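Putative isochorismatase (Bordetella bronchiseptica, PDB 3UAO) hydrolyses maleamate to maleate and ammonia as a maleamate amidohydrolase, a step in the bacterial breakdown of nicotinate (vitamin B3). Local coordinates at residues P40-Y45 and G158-L163; F185-L190 and K212-M217. All blocks are in the same frame, centred on the assembly; numbering follows the deposited sequence.

Both contacts belong to one parallel beta-sheet, and their centres lie about 10 Å apart. Interaction 1 sets the loop before strand 45-50 against the start of strand 161-167. Interaction 2 pairs the next strand, 186-195, with 215-217, one of the two outermost strands within this chain. Arg-186 joins them. Arg-186 N lies 2.9 Å from Gln-160 O, and Arg-186 O lies 2.8 Å from Leu-162 N, both probable hydrogen bonds. Its NH1 also bonds Pro-40 O. Cys-172, modelled as S-hydroxycysteine, follows strand 161-167 in the chain and is probably the catalytic nucleophile, as in related amidases. It is in neither contact; both are packing within the sheet and its leading loop.

Interaction 1: P40-Y45 and G158-L163; sequences PLKAPY and GVQTLL
Thr-161 meets Lys-42 and Pro-44 of the loop and the ring of Tyr-45. Thr-161 CB sits 3.5 Å from Tyr-45 CD1, and there the side chain forks. OG1 lies beside its own backbone N (chi1 -60°), which turns it to the loop. Thr-161 OG1 donates a hydrogen bond to Lys-42 O at 2.6 Å. The bond is well bent at the carbonyl, with a C=O...OG1 angle of 118°, and the hydroxyl is tilted 27° from the carbonyl plane. The other branch, Thr-161 CG2, lies in plane at the edge of the Tyr-45 ring, 3.7 Å from Tyr-45 CD1. One face of that ring is covered from within its own segment by Ala-43 CA. The ring also touches Leu-163, with 4.1 Å between Tyr-45 CD1 and Leu-163 CD1.

The backbones meet in a single parallel bridge, Tyr-45 with Thr-161. Pro-44 O accepts two N-H groups. Gln-160 N bonds Pro-44 O at 3.0 Å; the bond from Thr-161 N is weak. Pro-44 follows a cis peptide bond. Pro-44 CD packs 3.4 Å from Gly-158 O and 3.8 Å from Gln-160 CG. Gly-158 itself has a positive phi and ends helix 150-156 in a Schellman motif. Farther out, the extended chain of Lys-42 runs alongside Gln-160, pointing the same way. Gln-160 also packs on Ala-155 of a second subunit, while Tyr-45 makes a cation-pi contact with Lys-225.

In each assigned hydrogen bond segment 158-163 donates and a carbonyl of 40-45 accepts. The buried Thr-161 hydroxyl is thereby satisfied by main chain, and its methyl is left to pack against an aromatic edge.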
loop_
_atom_site.group_PDB
_atom_site.type_symbol
_atom_site.label_atom_id
_atom_site.label_comp_id
_atom_site.label_asym_id
_atom_site.label_seq_id
_atom_site.Cartn_x
_atom_site.Cartn_y
_atom_site.Cartn_z
ATOM N N PRO A 40 -19.520 -8.569 -14.810
ATOM C CA PRO A 40 -20.284 -9.684 -14.253
ATOM C C PRO A 40 -20.152 -9.717 -12.738
ATOM O O PRO A 40 -19.072 -9.481 -12.224
ATOM C CB PRO A 40 -19.604 -10.925 -14.882
ATOM C CG PRO A 40 -19.034 -10.422 -16.163
ATOM C CD PRO A 40 -18.579 -9.025 -15.852
ATOM N N LEU A 41 -21.245 -9.991 -12.038
ATOM C CA LEU A 41 -21.213 -10.077 -10.579
ATOM C C LEU A 41 -20.747 -11.435 -10.152
ATOM O O LEU A 41 -20.985 -12.406 -10.861
ATOM C CB LEU A 41 -22.594 -9.836 -10.005
ATOM C CG LEU A 41 -22.954 -8.399 -9.702
ATOM C CD1 LEU A 41 -22.326 -7.412 -10.670
ATOM C CD2 LEU A 41 -24.459 -8.299 -9.652
ATOM N N LYS A 42 -20.123 -11.514 -8.975
ATOM C CA LYS A 42 -19.546 -12.773 -8.482
ATOM C C LYS A 42 -19.375 -12.838 -6.954
ATOM O O LYS A 42 -18.701 -12.012 -6.349
ATOM C CB LYS A 42 -18.183 -12.968 -9.139
ATOM C CG LYS A 42 -17.706 -14.396 -9.197
ATOM C CD LYS A 42 -16.201 -14.437 -9.355
ATOM C CE LYS A 42 -15.633 -15.878 -9.257
ATOM N NZ LYS A 42 -14.157 -15.815 -9.241
ATOM N N ALA A 43 -19.968 -13.867 -6.361
ATOM C CA ALA A 43 -19.895 -14.152 -4.937
ATOM C C ALA A 43 -18.513 -14.679 -4.629
ATOM O O ALA A 43 -17.829 -15.110 -5.543
ATOM C CB ALA A 43 -20.950 -15.199 -4.562
ATOM N N PRO A 44 -18.089 -14.642 -3.348
ATOM C CA PRO A 44 -18.835 -14.070 -2.210
ATOM C C PRO A 44 -18.990 -12.566 -2.332
ATOM O O PRO A 44 -18.108 -11.905 -2.873
ATOM C CB PRO A 44 -17.966 -14.434 -0.974
ATOM C CG PRO A 44 -17.095 -15.527 -1.416
ATOM C CD PRO A 44 -16.879 -15.360 -2.895
ATOM N N TYR A 45 -20.106 -12.043 -1.837
ATOM C CA TYR A 45 -20.333 -10.596 -1.807
ATOM C C TYR A 45 -19.984 -9.960 -0.476
ATOM O O TYR A 45 -19.948 -10.615 0.554
ATOM C CB TYR A 45 -21.779 -10.254 -2.103
ATOM C CG TYR A 45 -22.215 -10.764 -3.420
ATOM C CD1 TYR A 45 -21.831 -10.127 -4.560
ATOM C CD2 TYR A 45 -23.015 -11.922 -3.526
ATOM C CE1 TYR A 45 -22.214 -10.605 -5.786
ATOM C CE2 TYR A 45 -23.389 -12.412 -4.736
ATOM C CZ TYR A 45 -22.989 -11.742 -5.869
ATOM O OH TYR A 45 -23.326 -12.194 -7.114
ATOM N N GLY A 158 -12.222 -13.616 1.516
ATOM C CA GLY A 158 -12.420 -14.151 0.183
ATOM C C GLY A 158 -13.441 -13.435 -0.692
ATOM O O GLY A 158 -14.000 -14.054 -1.618
ATOM N N VAL A 159 -13.632 -12.124 -0.462
ATOM C CA VAL A 159 -14.677 -11.351 -1.145
ATOM C C VAL A 159 -14.343 -11.037 -2.590
ATOM O O VAL A 159 -13.278 -10.484 -2.882
ATOM C CB VAL A 159 -15.014 -10.052 -0.375
ATOM C CG1 VAL A 159 -15.838 -9.086 -1.243
ATOM C CG2 VAL A 159 -15.751 -10.407 0.934
ATOM N N GLN A 160 -15.252 -11.378 -3.498
ATOM C CA GLN A 160 -15.019 -11.197 -4.947
ATOM C C GLN A 160 -15.637 -9.915 -5.452
ATOM O O GLN A 160 -15.038 -9.226 -6.250
ATOM C CB GLN A 160 -15.594 -12.378 -5.744
ATOM C CG GLN A 160 -14.811 -13.682 -5.578
ATOM C CD GLN A 160 -13.503 -13.619 -6.287
ATOM O OE1 GLN A 160 -12.505 -13.179 -5.732
ATOM N NE2 GLN A 160 -13.498 -14.029 -7.549
ATOM N N THR A 161 -16.852 -9.634 -4.998
ATOM C CA THR A 161 -17.628 -8.464 -5.364
ATOM C C THR A 161 -18.051 -7.641 -4.117
ATOM O O THR A 161 -18.589 -8.169 -3.142
ATOM C CB THR A 161 -18.904 -8.896 -6.106
ATOM O OG1 THR A 161 -18.569 -9.626 -7.300
ATOM C CG2 THR A 161 -19.784 -7.693 -6.450
ATOM N N LEU A 162 -17.843 -6.340 -4.172
ATOM C CA LEU A 162 -18.123 -5.446 -3.079
ATOM C C LEU A 162 -19.171 -4.404 -3.460
ATOM O O LEU A 162 -18.976 -3.605 -4.357
ATOM C CB LEU A 162 -16.805 -4.735 -2.701
ATOM C CG LEU A 162 -16.810 -3.747 -1.533
ATOM C CD1 LEU A 162 -17.145 -4.540 -0.247
ATOM C CD2 LEU A 162 -15.506 -2.965 -1.423
ATOM N N LEU A 163 -20.292 -4.392 -2.761
ATOM C CA LEU A 163 -21.301 -3.373 -2.981
ATOM C C LEU A 163 -20.826 -2.120 -2.236
ATOM O O LEU A 163 -20.328 -2.209 -1.118
ATOM C CB LEU A 163 -22.665 -3.847 -2.474
ATOM C CG LEU A 163 -23.439 -4.891 -3.337
ATOM C CD1 LEU A 163 -22.772 -6.283 -3.352
ATOM C CD2 LEU A 163 -24.881 -4.999 -2.883
#

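Interaction 2: F185-L190 and K212-M217; sequences FRPLVL and KYAAVM
The beta-alpha-beta unit of strand 186-195, helix 199-212 and strand 215-217 brings these two strands together as parallel neighbours. Their short axes come within 4.6 Å, with 20° between their directions. Three backbone bonds join them. Ala-215 N donates to Pro-187 O at 2.9 Å, Val-189 N to Ala-215 O at 2.7 Å, and Met-217 N to Val-189 O at 3.2 Å. Val-189 thus uses both its N-H and its carbonyl on the edge strand.

On one face, Leu-188 and Met-217 cross at about a right angle. Leu-188 CD2 touches Met-217 CG at 3.5 Å. The Met-217 CG stands between its backbone N and carbonyl carbon (chi1 59°), and the chain bends at chi3, with SD also near Leu-188 CD2. Ala-222 of helix 219-224 packs on both residues.

On the other face, Val-189 CB lies 4.0 Å from Val-216 CG2. Val-189 CG2 meets Ala-214 CB at 3.6 Å, and Val-177 of helix 174-182 packs against Val-189 too. At the start of the pair, Pro-187 CB rests 3.8 Å from Ala-214 CB. Ala-214 O takes a hydrogen bond from Lys-108 NZ of a third subunit.

Helices over both faces of a parallel sheet are typical of the three-layer, Rossmann-like fold of the isochorismatase family.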
loop_
_atom_site.group_PDB
_atom_site.type_symbol
_atom_site.label_atom_id
_atom_site.label_comp_id
_atom_site.label_asym_id
_atom_site.label_seq_id
_atom_site.Cartn_x
_atom_site.Cartn_y
_atom_site.Cartn_z
ATOM N N PHE A 185 -11.185 -6.342 -6.382
ATOM C CA PHE A 185 -12.618 -6.606 -6.108
ATOM C C PHE A 185 -13.527 -6.027 -7.203
ATOM O O PHE A 185 -13.270 -4.978 -7.757
ATOM C CB PHE A 185 -13.009 -6.075 -4.713
ATOM C CG PHE A 185 -12.022 -6.464 -3.626
ATOM C CD1 PHE A 185 -11.994 -7.739 -3.114
ATOM C CD2 PHE A 185 -11.111 -5.569 -3.160
ATOM C CE1 PHE A 185 -11.068 -8.143 -2.163
ATOM C CE2 PHE A 185 -10.190 -5.946 -2.170
ATOM C CZ PHE A 185 -10.175 -7.248 -1.680
ATOM N N ARG A 186 -14.627 -6.694 -7.503
ATOM C CA ARG A 186 -15.579 -6.169 -8.499
ATOM C C ARG A 186 -16.436 -5.202 -7.724
ATOM O O ARG A 186 -17.167 -5.655 -6.825
ATOM C CB ARG A 186 -16.420 -7.301 -9.078
ATOM C CG ARG A 186 -15.574 -8.295 -9.881
ATOM C CD ARG A 186 -16.196 -9.670 -9.972
ATOM N NE ARG A 186 -15.298 -10.598 -10.634
ATOM C CZ ARG A 186 -15.417 -11.021 -11.890
ATOM N NH1 ARG A 186 -16.417 -10.649 -12.675
ATOM N NH2 ARG A 186 -14.526 -11.861 -12.372
ATOM N N PRO A 187 -16.315 -3.876 -8.000
ATOM C CA PRO A 187 -17.199 -2.966 -7.294
ATOM C C PRO A 187 -18.591 -2.935 -7.922
ATOM O O PRO A 187 -18.730 -2.946 -9.156
ATOM C CB PRO A 187 -16.511 -1.577 -7.435
ATOM C CG PRO A 187 -15.166 -1.848 -8.202
ATOM C CD PRO A 187 -15.413 -3.154 -8.920
ATOM N N LEU A 188 -19.614 -2.906 -7.058
ATOM C CA LEU A 188 -21.000 -2.721 -7.453
ATOM C C LEU A 188 -21.481 -1.436 -6.768
ATOM O O LEU A 188 -21.820 -1.432 -5.575
ATOM C CB LEU A 188 -21.835 -3.921 -6.996
ATOM C CG LEU A 188 -23.159 -4.220 -7.712
ATOM C CD1 LEU A 188 -23.781 -5.496 -7.154
ATOM C CD2 LEU A 188 -24.140 -3.048 -7.677
ATOM N N VAL A 189 -21.497 -0.339 -7.519
ATOM C CA VAL A 189 -21.928 0.942 -6.976
ATOM C C VAL A 189 -23.460 1.041 -6.954
ATOM O O VAL A 189 -24.121 1.037 -7.984
ATOM C CB VAL A 189 -21.302 2.113 -7.722
ATOM C CG1 VAL A 189 -21.755 3.439 -7.100
ATOM C CG2 VAL A 189 -19.767 1.976 -7.664
ATOM N N LEU A 190 -24.011 1.092 -5.756
ATOM C CA LEU A 190 -25.413 1.269 -5.560
ATOM C C LEU A 190 -25.772 2.726 -5.873
ATOM O O LEU A 190 -25.622 3.591 -5.016
ATOM C CB LEU A 190 -25.763 0.956 -4.112
ATOM C CG LEU A 190 -25.917 -0.463 -3.557
ATOM C CD1 LEU A 190 -25.994 -1.572 -4.653
ATOM C CD2 LEU A 190 -24.904 -0.780 -2.393
ATOM N N LYS A 212 -15.765 2.908 -16.471
ATOM C CA LYS A 212 -14.386 2.505 -16.230
ATOM C C LYS A 212 -14.110 1.574 -15.031
ATOM O O LYS A 212 -13.109 0.859 -15.020
ATOM C CB LYS A 212 -13.576 3.784 -16.032
ATOM C CG LYS A 212 -13.404 4.682 -17.280
ATOM C CD LYS A 212 -12.898 6.069 -16.862
ATOM C CE LYS A 212 -12.719 7.029 -18.032
ATOM N NZ LYS A 212 -12.199 8.359 -17.615
ATOM N N TYR A 213 -14.945 1.587 -14.015
ATOM C CA TYR A 213 -14.519 1.131 -12.703
ATOM C C TYR A 213 -15.450 0.194 -11.955
ATOM O O TYR A 213 -15.015 -0.429 -10.980
ATOM C CB TYR A 213 -14.311 2.329 -11.796
ATOM C CG TYR A 213 -13.311 3.330 -12.276
ATOM C CD1 TYR A 213 -12.090 2.930 -12.773
ATOM C CD2 TYR A 213 -13.571 4.671 -12.200
ATOM C CE1 TYR A 213 -11.183 3.842 -13.224
ATOM C CE2 TYR A 213 -12.656 5.589 -12.635
ATOM C CZ TYR A 213 -11.455 5.177 -13.137
ATOM O OH TYR A 213 -10.500 6.099 -13.579
ATOM N N ALA A 214 -16.716 0.106 -12.349
ATOM C CA ALA A 214 -17.695 -0.625 -11.519
ATOM C C ALA A 214 -18.906 -1.061 -12.296
ATOM O O ALA A 214 -19.222 -0.516 -13.347
ATOM C CB ALA A 214 -18.138 0.215 -10.333
ATOM N N ALA A 215 -19.566 -2.077 -11.773
ATOM C CA ALA A 215 -20.977 -2.310 -12.123
ATOM C C ALA A 215 -21.778 -1.294 -11.289
ATOM O O ALA A 215 -21.495 -1.061 -10.115
ATOM C CB ALA A 215 -21.400 -3.755 -11.823
ATOM N N VAL A 216 -22.749 -0.667 -11.946
ATOM C CA VAL A 216 -23.537 0.452 -11.408
ATOM C C VAL A 216 -25.037 0.187 -11.634
ATOM O O VAL A 216 -25.516 0.152 -12.755
ATOM C CB VAL A 216 -23.124 1.798 -12.091
ATOM C CG1 VAL A 216 -24.090 2.960 -11.712
ATOM C CG2 VAL A 216 -21.724 2.148 -11.727
ATOM N N MET A 217 -25.761 -0.004 -10.546
ATOM C CA MET A 217 -27.182 -0.247 -10.619
ATOM C C MET A 217 -27.879 0.235 -9.331
ATOM O O MET A 217 -27.227 0.484 -8.311
ATOM C CB MET A 217 -27.426 -1.747 -10.884
ATOM C CG MET A 217 -26.852 -2.735 -9.846
ATOM S SD MET A 217 -26.886 -4.424 -10.539
ATOM C CE MET A 217 -25.449 -4.372 -11.592
#